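Local coordinates for putative hemin ABC transport system, membrane protein (Burkholderia cenocepacia J2315, PDB 5B57) that probably forms, as a paired membrane-spanning subunit of an ABC importer, the path by which heme crosses the cell membrane, at residues G137-S142 against R289-V294; L152-P157 against T218-D223; Y185-S190 against L200-A205. All blocks are in the same frame, centred on the assembly; numbering follows the deposited sequence.

Interaction 1 (G137-S142 against R289-V294)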
loop_
_atom_site.group_PDB
_atom_site.type_symbol
_atom_site.label_atom_id
_atom_site.label_comp_id
_atom_site.label_asym_id
_atom_site.label_seq_id
_atom_site.Cartn_x
_atom_site.Cartn_y
_atom_site.Cartn_z
ATOM N N GLY A 137 16.007 -5.427 6.350
ATOM C CA GLY A 137 16.943 -4.775 5.445
ATOM C C GLY A 137 16.679 -3.298 5.301
ATOM O O GLY A 137 17.592 -2.477 5.461
ATOM N N LEU A 138 15.412 -2.940 5.040
ATOM C CA LEU A 138 14.913 -1.610 4.698
ATOM C C LEU A 138 15.537 -0.432 5.446
ATOM O O LEU A 138 15.499 0.710 4.962
ATOM C CB LEU A 138 13.405 -1.566 4.934
ATOM C CG LEU A 138 12.510 -2.582 4.259
ATOM C CD1 LEU A 138 11.072 -2.222 4.590
ATOM C CD2 LEU A 138 12.754 -2.572 2.757
ATOM N N VAL A 139 16.068 -0.695 6.645
ATOM C CA VAL A 139 16.705 0.353 7.442
ATOM C C VAL A 139 17.778 1.066 6.630
ATOM O O VAL A 139 17.880 2.297 6.645
ATOM C CB VAL A 139 17.284 -0.252 8.737
ATOM C CG1 VAL A 139 17.909 0.836 9.596
ATOM C CG2 VAL A 139 16.200 -0.994 9.499
ATOM N N GLY A 140 18.593 0.298 5.916
ATOM C CA GLY A 140 19.665 0.812 5.092
ATOM C C GLY A 140 20.871 -0.083 5.241
ATOM O O GLY A 140 21.765 -0.100 4.401
ATOM N N VAL A 141 20.845 -0.903 6.288
ATOM C CA VAL A 141 22.074 -1.465 6.829
ATOM C C VAL A 141 22.676 -2.508 5.887
ATOM O O VAL A 141 23.898 -2.561 5.716
ATOM C CB VAL A 141 21.809 -2.031 8.237
ATOM C CG1 VAL A 141 20.745 -3.096 8.184
ATOM C CG2 VAL A 141 23.048 -2.563 8.833
ATOM N N SER A 142 21.831 -3.339 5.249
ATOM C CA SER A 142 22.335 -4.388 4.357
ATOM C C SER A 142 23.183 -3.803 3.234
ATOM O O SER A 142 24.276 -4.303 2.942
ATOM C CB SER A 142 21.179 -5.184 3.752
ATOM O OG SER A 142 20.293 -5.671 4.739
ATOM N N ARG A 289 14.377 4.318 18.058
ATOM C CA ARG A 289 15.058 3.352 18.916
ATOM C C ARG A 289 15.070 1.969 18.290
ATOM O O ARG A 289 16.069 1.254 18.381
ATOM C CB ARG A 289 14.415 3.334 20.306
ATOM C CG ARG A 289 15.005 4.431 21.191
ATOM C CD ARG A 289 14.539 4.405 22.638
ATOM N NE ARG A 289 13.108 4.697 22.756
ATOM C CZ ARG A 289 12.534 5.279 23.811
ATOM N NH1 ARG A 289 11.221 5.491 23.809
ATOM N NH2 ARG A 289 13.267 5.660 24.857
ATOM N N VAL A 290 13.985 1.588 17.618
ATOM C CA VAL A 290 13.944 0.317 16.897
ATOM C C VAL A 290 14.950 0.310 15.746
ATOM O O VAL A 290 15.749 -0.627 15.600
ATOM C CB VAL A 290 12.515 0.050 16.410
ATOM C CG1 VAL A 290 12.452 -1.226 15.616
ATOM C CG2 VAL A 290 11.595 0.006 17.604
ATOM N N LEU A 291 14.934 1.358 14.915
ATOM C CA LEU A 291 15.855 1.430 13.772
ATOM C C LEU A 291 17.325 1.321 14.199
ATOM O O LEU A 291 18.090 0.519 13.645
ATOM C CB LEU A 291 15.614 2.721 13.008
ATOM C CG LEU A 291 14.229 2.645 12.391
ATOM C CD1 LEU A 291 13.988 3.886 11.578
ATOM C CD2 LEU A 291 14.139 1.371 11.545
ATOM N N VAL A 292 17.744 2.127 15.174
ATOM C CA VAL A 292 19.113 1.985 15.652
ATOM C C VAL A 292 19.334 0.593 16.249
ATOM O O VAL A 292 20.407 0.007 16.072
ATOM C CB VAL A 292 19.480 3.118 16.635
ATOM C CG1 VAL A 292 18.535 3.159 17.724
ATOM C CG2 VAL A 292 20.785 2.861 17.271
ATOM N N ALA A 293 18.326 -0.004 16.891
ATOM C CA ALA A 293 18.571 -1.355 17.405
ATOM C C ALA A 293 18.615 -2.381 16.275
ATOM O O ALA A 293 19.479 -3.267 16.278
ATOM C CB ALA A 293 17.535 -1.752 18.454
ATOM N N VAL A 294 17.710 -2.277 15.296
ATOM C CA VAL A 294 17.776 -3.176 14.140
ATOM C C VAL A 294 19.075 -2.978 13.371
ATOM O O VAL A 294 19.706 -3.952 12.938
ATOM C CB VAL A 294 16.558 -2.976 13.224
ATOM C CG1 VAL A 294 16.792 -3.652 11.880
ATOM C CG2 VAL A 294 15.317 -3.505 13.907
#
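Val139 makes both of its apolar side-chain contacts with helix 283-305 through one methyl group. Its CG2 lies 3.7 Å from CD2 of Leu291 and 3.6 Å from CG1 of Val294, so one branch of the valine touches both side chains, which stand three residues apart. The torsion explains the choice of branch: CG1 is anti to the backbone N (chi1 -178°), near O of Leu291 at 4.1 Å, which leaves CG2 beside that nitrogen and turned to the two side chains. The two partners are reached differently. Leu291 runs past Val139 in the opposing sense and only the end of its side chain closes in, whereas Val294 starts out toward the valine and crosses it at a slant. The contact is thus the packing of a short turn against a helix predicted to span the membrane in the all-helical FecCD-type permease fold. Gly140, at the N-cap of helix 141-154, ends this turn, and its N binds O of Gly137 at 3.0 Å; its phi of 140° is one that a glycine accepts readily. Met125 of helix 94-128 touches Val139, Leu291 and Val294 alike, adding a third element to this buried apolar cluster, and Ala295 also packs on Val139.

Interaction 2 (L152-P157 against T218-D223)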
loop_
_atom_site.group_PDB
_atom_site.type_symbol
_atom_site.label_atom_id
_atom_site.label_comp_id
_atom_site.label_asym_id
_atom_site.label_seq_id
_atom_site.Cartn_x
_atom_site.Cartn_y
_atom_site.Cartn_z
ATOM N N LEU A 152 36.282 -2.510 0.501
ATOM C CA LEU A 152 37.506 -3.077 1.051
ATOM C C LEU A 152 38.078 -4.180 0.171
ATOM O O LEU A 152 39.294 -4.226 -0.044
ATOM C CB LEU A 152 37.272 -3.624 2.462
ATOM C CG LEU A 152 38.553 -4.304 3.014
ATOM C CD1 LEU A 152 39.665 -3.326 3.239
ATOM C CD2 LEU A 152 38.335 -5.057 4.286
ATOM N N ILE A 153 37.241 -5.096 -0.318
ATOM C CA ILE A 153 37.763 -6.200 -1.127
ATOM C C ILE A 153 38.449 -5.666 -2.385
ATOM O O ILE A 153 39.482 -6.196 -2.812
ATOM C CB ILE A 153 36.641 -7.204 -1.462
ATOM C CG1 ILE A 153 36.062 -7.858 -0.204
ATOM C CG2 ILE A 153 37.100 -8.249 -2.483
ATOM C CD1 ILE A 153 35.029 -8.916 -0.514
ATOM N N VAL A 154 37.912 -4.591 -2.976
ATOM C CA VAL A 154 38.371 -4.113 -4.281
ATOM C C VAL A 154 39.453 -3.043 -4.169
ATOM O O VAL A 154 40.349 -2.984 -5.023
ATOM C CB VAL A 154 37.178 -3.605 -5.112
ATOM C CG1 VAL A 154 37.663 -3.010 -6.447
ATOM C CG2 VAL A 154 36.158 -4.728 -5.327
ATOM N N LEU A 155 39.401 -2.187 -3.140
ATOM C CA LEU A 155 40.472 -1.225 -2.924
ATOM C C LEU A 155 41.424 -1.695 -1.839
ATOM O O LEU A 155 41.553 -1.020 -0.808
ATOM C CB LEU A 155 39.882 0.147 -2.604
ATOM C CG LEU A 155 38.900 0.605 -3.693
ATOM C CD1 LEU A 155 38.192 1.885 -3.334
ATOM C CD2 LEU A 155 39.584 0.742 -5.047
ATOM N N GLY A 156 42.105 -2.835 -2.038
ATOM C CA GLY A 156 43.005 -3.422 -1.065
ATOM C C GLY A 156 43.949 -2.436 -0.387
ATOM O O GLY A 156 43.955 -2.319 0.843
ATOM N N PRO A 157 44.788 -1.744 -1.171
ATOM C CA PRO A 157 45.546 -0.569 -0.699
ATOM C C PRO A 157 44.631 0.579 -0.241
ATOM O O PRO A 157 44.335 0.684 0.958
ATOM C CB PRO A 157 46.363 -0.162 -1.926
ATOM C CG PRO A 157 46.500 -1.437 -2.734
ATOM C CD PRO A 157 45.239 -2.198 -2.505
ATOM N N THR A 218 32.829 -3.571 -8.572
ATOM C CA THR A 218 32.822 -4.876 -9.230
ATOM C C THR A 218 33.449 -4.813 -10.619
ATOM O O THR A 218 34.341 -5.601 -10.946
ATOM C CB THR A 218 31.395 -5.368 -9.346
ATOM O OG1 THR A 218 30.800 -5.345 -8.050
ATOM C CG2 THR A 218 31.390 -6.733 -9.875
ATOM N N PHE A 219 32.962 -3.888 -11.454
ATOM C CA PHE A 219 33.489 -3.683 -12.800
ATOM C C PHE A 219 35.008 -3.643 -12.817
ATOM O O PHE A 219 35.649 -4.253 -13.683
ATOM C CB PHE A 219 32.909 -2.382 -13.362
ATOM C CG PHE A 219 33.567 -1.887 -14.625
ATOM C CD1 PHE A 219 33.486 -2.618 -15.809
ATOM C CD2 PHE A 219 34.216 -0.661 -14.639
ATOM C CE1 PHE A 219 34.067 -2.152 -16.974
ATOM C CE2 PHE A 219 34.805 -0.185 -15.798
ATOM C CZ PHE A 219 34.734 -0.930 -16.969
ATOM N N VAL A 220 35.607 -2.950 -11.848
ATOM C CA VAL A 220 37.050 -2.814 -11.840
ATOM C C VAL A 220 37.754 -3.952 -11.099
ATOM O O VAL A 220 38.993 -3.985 -11.081
ATOM C CB VAL A 220 37.419 -1.436 -11.261
ATOM C CG1 VAL A 220 37.319 -1.447 -9.726
ATOM C CG2 VAL A 220 38.794 -1.003 -11.763
ATOM N N ALA A 221 37.011 -4.906 -10.525
ATOM C CA ALA A 221 37.609 -5.941 -9.680
ATOM C C ALA A 221 38.277 -7.032 -10.502
ATOM O O ALA A 221 37.769 -7.447 -11.547
ATOM C CB ALA A 221 36.560 -6.577 -8.769
ATOM N N ASP A 222 39.422 -7.505 -10.018
ATOM C CA ASP A 222 40.127 -8.598 -10.678
ATOM C C ASP A 222 39.446 -9.898 -10.294
ATOM O O ASP A 222 38.396 -9.897 -9.650
ATOM C CB ASP A 222 41.619 -8.583 -10.336
ATOM C CG ASP A 222 41.913 -8.807 -8.846
ATOM O OD1 ASP A 222 41.188 -9.572 -8.183
ATOM O OD2 ASP A 222 42.905 -8.224 -8.334
ATOM N N ASP A 223 40.058 -11.033 -10.644
ATOM C CA ASP A 223 39.376 -12.317 -10.479
ATOM C C ASP A 223 39.222 -12.694 -9.011
ATOM O O ASP A 223 38.157 -13.173 -8.607
ATOM C CB ASP A 223 40.114 -13.420 -11.234
ATOM C CG ASP A 223 39.841 -13.391 -12.730
ATOM O OD1 ASP A 223 38.661 -13.515 -13.141
ATOM O OD2 ASP A 223 40.816 -13.238 -13.497
#
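The backbones come closest with CA of Val154 5.8 Å from CA of Ala221, near the end of helix 141-154 and the C-terminal part of helix 196-220. Val154 divides its two methyl groups between two consecutive residues, Val220 and Ala221, of 218-223. Its CG1, anti to the backbone N (chi1 176°), lies 3.6 Å from CG1 of Val220, the two valines crossing at an angle; its CG2 sits 3.9 Å from CB of Ala221. One forked side chain thus joins helix 141-154 to the 218-223 region in the all-helical FecCD-family permease fold. Beyond Val154 the chain leaves helical geometry at Leu155, while on the other side N of Ala221 bonds O of Thr218 at 2.8 Å before the backbone extends. Asp222 then serves as N-cap of helix 223-234, so Ala221 lies where the chain passes from one helix to the next. That next helix adds Leu229 to the surroundings of Val154, and Leu217 packs on the same valine. On the dimer side, the carbonyl O of Ala221 accepts a hydrogen bond from NH1 of Arg227 of the second subunit, and Thr218 packs on Thr230 of that subunit.

Interaction 3 (Y185-S190 against L200-A205)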
loop_
_atom_site.group_PDB
_atom_site.type_symbol
_atom_site.label_atom_id
_atom_site.label_comp_id
_atom_site.label_asym_id
_atom_site.label_seq_id
_atom_site.Cartn_x
_atom_site.Cartn_y
_atom_site.Cartn_z
ATOM N N TYR A 185 18.404 7.552 7.474
ATOM C CA TYR A 185 17.620 8.162 8.541
ATOM C C TYR A 185 17.648 9.688 8.460
ATOM O O TYR A 185 16.602 10.337 8.519
ATOM C CB TYR A 185 18.129 7.694 9.901
ATOM C CG TYR A 185 17.333 8.281 11.044
ATOM C CD1 TYR A 185 16.145 7.697 11.462
ATOM C CD2 TYR A 185 17.745 9.438 11.683
ATOM C CE1 TYR A 185 15.397 8.246 12.502
ATOM C CE2 TYR A 185 17.003 9.992 12.719
ATOM C CZ TYR A 185 15.827 9.394 13.124
ATOM O OH TYR A 185 15.073 9.928 14.154
ATOM N N ARG A 186 18.837 10.285 8.335
ATOM C CA ARG A 186 18.901 11.745 8.273
ATOM C C ARG A 186 18.121 12.305 7.085
ATOM O O ARG A 186 17.472 13.353 7.209
ATOM C CB ARG A 186 20.350 12.220 8.223
ATOM C CG ARG A 186 20.761 13.002 9.465
ATOM C CD ARG A 186 20.011 14.344 9.608
ATOM N NE ARG A 186 20.515 15.372 8.686
ATOM C CZ ARG A 186 21.541 16.195 8.931
ATOM N NH1 ARG A 186 22.212 16.146 10.079
ATOM N NH2 ARG A 186 21.908 17.078 8.011
ATOM N N LEU A 187 18.164 11.626 5.927
ATOM C CA LEU A 187 17.481 12.142 4.736
ATOM C C LEU A 187 15.966 12.149 4.911
ATOM O O LEU A 187 15.275 13.029 4.369
ATOM C CB LEU A 187 17.859 11.324 3.498
ATOM C CG LEU A 187 19.264 11.466 2.903
ATOM C CD1 LEU A 187 19.304 10.700 1.607
ATOM C CD2 LEU A 187 19.716 12.918 2.678
ATOM N N ALA A 188 15.437 11.188 5.676
ATOM C CA ALA A 188 13.995 11.066 5.858
ATOM C C ALA A 188 13.498 11.923 7.013
ATOM O O ALA A 188 12.393 12.476 6.946
ATOM C CB ALA A 188 13.619 9.607 6.087
ATOM N N ALA A 189 14.290 12.043 8.076
ATOM C CA ALA A 189 13.858 12.785 9.248
ATOM C C ALA A 189 14.188 14.268 9.108
ATOM O O ALA A 189 15.202 14.659 8.517
ATOM C CB ALA A 189 14.489 12.207 10.513
ATOM N N SER A 190 13.301 15.097 9.664
ATOM C CA SER A 190 13.324 16.542 9.478
ATOM C C SER A 190 13.634 17.298 10.766
ATOM O O SER A 190 13.266 18.471 10.889
ATOM C CB SER A 190 11.985 17.005 8.904
ATOM O OG SER A 190 10.909 16.362 9.567
ATOM N N LEU A 200 11.312 5.045 3.536
ATOM C CA LEU A 200 11.358 4.100 2.425
ATOM C C LEU A 200 11.844 4.783 1.156
ATOM O O LEU A 200 12.559 4.168 0.354
ATOM C CB LEU A 200 9.981 3.468 2.222
ATOM C CG LEU A 200 9.565 2.483 3.314
ATOM C CD1 LEU A 200 8.190 1.899 3.004
ATOM C CD2 LEU A 200 10.636 1.379 3.496
ATOM N N LEU A 201 11.496 6.066 0.973
ATOM C CA LEU A 201 11.934 6.799 -0.217
ATOM C C LEU A 201 13.426 7.153 -0.151
ATOM O O LEU A 201 14.153 6.996 -1.140
ATOM C CB LEU A 201 11.069 8.047 -0.398
ATOM C CG LEU A 201 10.376 8.242 -1.759
ATOM C CD1 LEU A 201 9.663 6.992 -2.264
ATOM C CD2 LEU A 201 9.372 9.367 -1.663
ATOM N N ALA A 202 13.916 7.614 0.999
ATOM C CA ALA A 202 15.360 7.773 1.149
ATOM C C ALA A 202 16.086 6.466 0.874
ATOM O O ALA A 202 17.112 6.454 0.191
ATOM C CB ALA A 202 15.698 8.277 2.553
ATOM N N GLY A 203 15.575 5.362 1.417
ATOM C CA GLY A 203 16.174 4.061 1.166
ATOM C C GLY A 203 16.266 3.717 -0.304
ATOM O O GLY A 203 17.319 3.302 -0.783
ATOM N N ILE A 204 15.171 3.891 -1.046
ATOM C CA ILE A 204 15.232 3.642 -2.491
ATOM C C ILE A 204 16.342 4.470 -3.132
ATOM O O ILE A 204 17.098 3.981 -3.982
ATOM C CB ILE A 204 13.880 3.940 -3.169
ATOM C CG1 ILE A 204 12.712 3.200 -2.510
ATOM C CG2 ILE A 204 13.990 3.611 -4.659
ATOM C CD1 ILE A 204 13.018 1.762 -2.165
ATOM N N ALA A 205 16.451 5.740 -2.739
ATOM C CA ALA A 205 17.419 6.613 -3.384
ATOM C C ALA A 205 18.835 6.299 -2.922
ATOM O O ALA A 205 19.754 6.245 -3.751
ATOM C CB ALA A 205 17.052 8.077 -3.134
#
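A helical hairpin brings these segments together: helix 168-188 ends, a short connection follows, and helix 196-220 runs back beside it within the FecCD-type membrane bundle. Close to this connection the two backbones approach to 5.9 Å between CA of Ala188 and CA of Ala202, a spacing that small residues permit. Ala202 is the shared partner. Its CB points at the end of helix 168-188 and touches CB of Leu187 at 3.9 Å, and it also faces Ala188, whose CB is 4.3 Å from CB of Ala202. Leu187 thus makes its contact with Ala202 through the root of the side chain, while CG stands anti to the carbonyl carbon and beside the backbone N (chi1 -72°); the Leu187 side chain also packs on Ile206 of helix 196-220. Ala188 in turn rests on Leu199 and on Leu194 of the connection, which also touches Tyr185. The last helical turn is held by N of Ala189 bonding O of Tyr185 at 2.9 Å, and the chain departs from helical angles at Ala189. The second subunit reaches both helices: its Phe372 packs on Ile204 and Ala205, and NH1 of its Arg380 donates a hydrogen bond to the carbonyl O of Ala188. Just past the end of helix 168-188, CB of Ala189 lies 4.0 Å above the plane of the Tyr185 ring, displaced toward its rim.

How the interactions relate
The three contacts show how a helical bundle is tied together by apolar contacts in different parts of the bundle. Interaction 1 spans the longest separation along the chain, and interactions 2 and 3 are nested within the loop it closes, with interaction 3 inside interaction 2. Interactions 1 and 3 touch, since Leu138 CD1 lies 3.8 Å from Leu200 CD2, and their centres are 12 Å apart. Interaction 2 lies at a distance: its centre is 27 Å from that of interaction 1 and 29 Å from that of interaction 3, although it shares helix 141-154 with the former and helix 196-220 with the latter. Interactions 2 and 3 both reach the second subunit, whereas interaction 1 stays within its own chain.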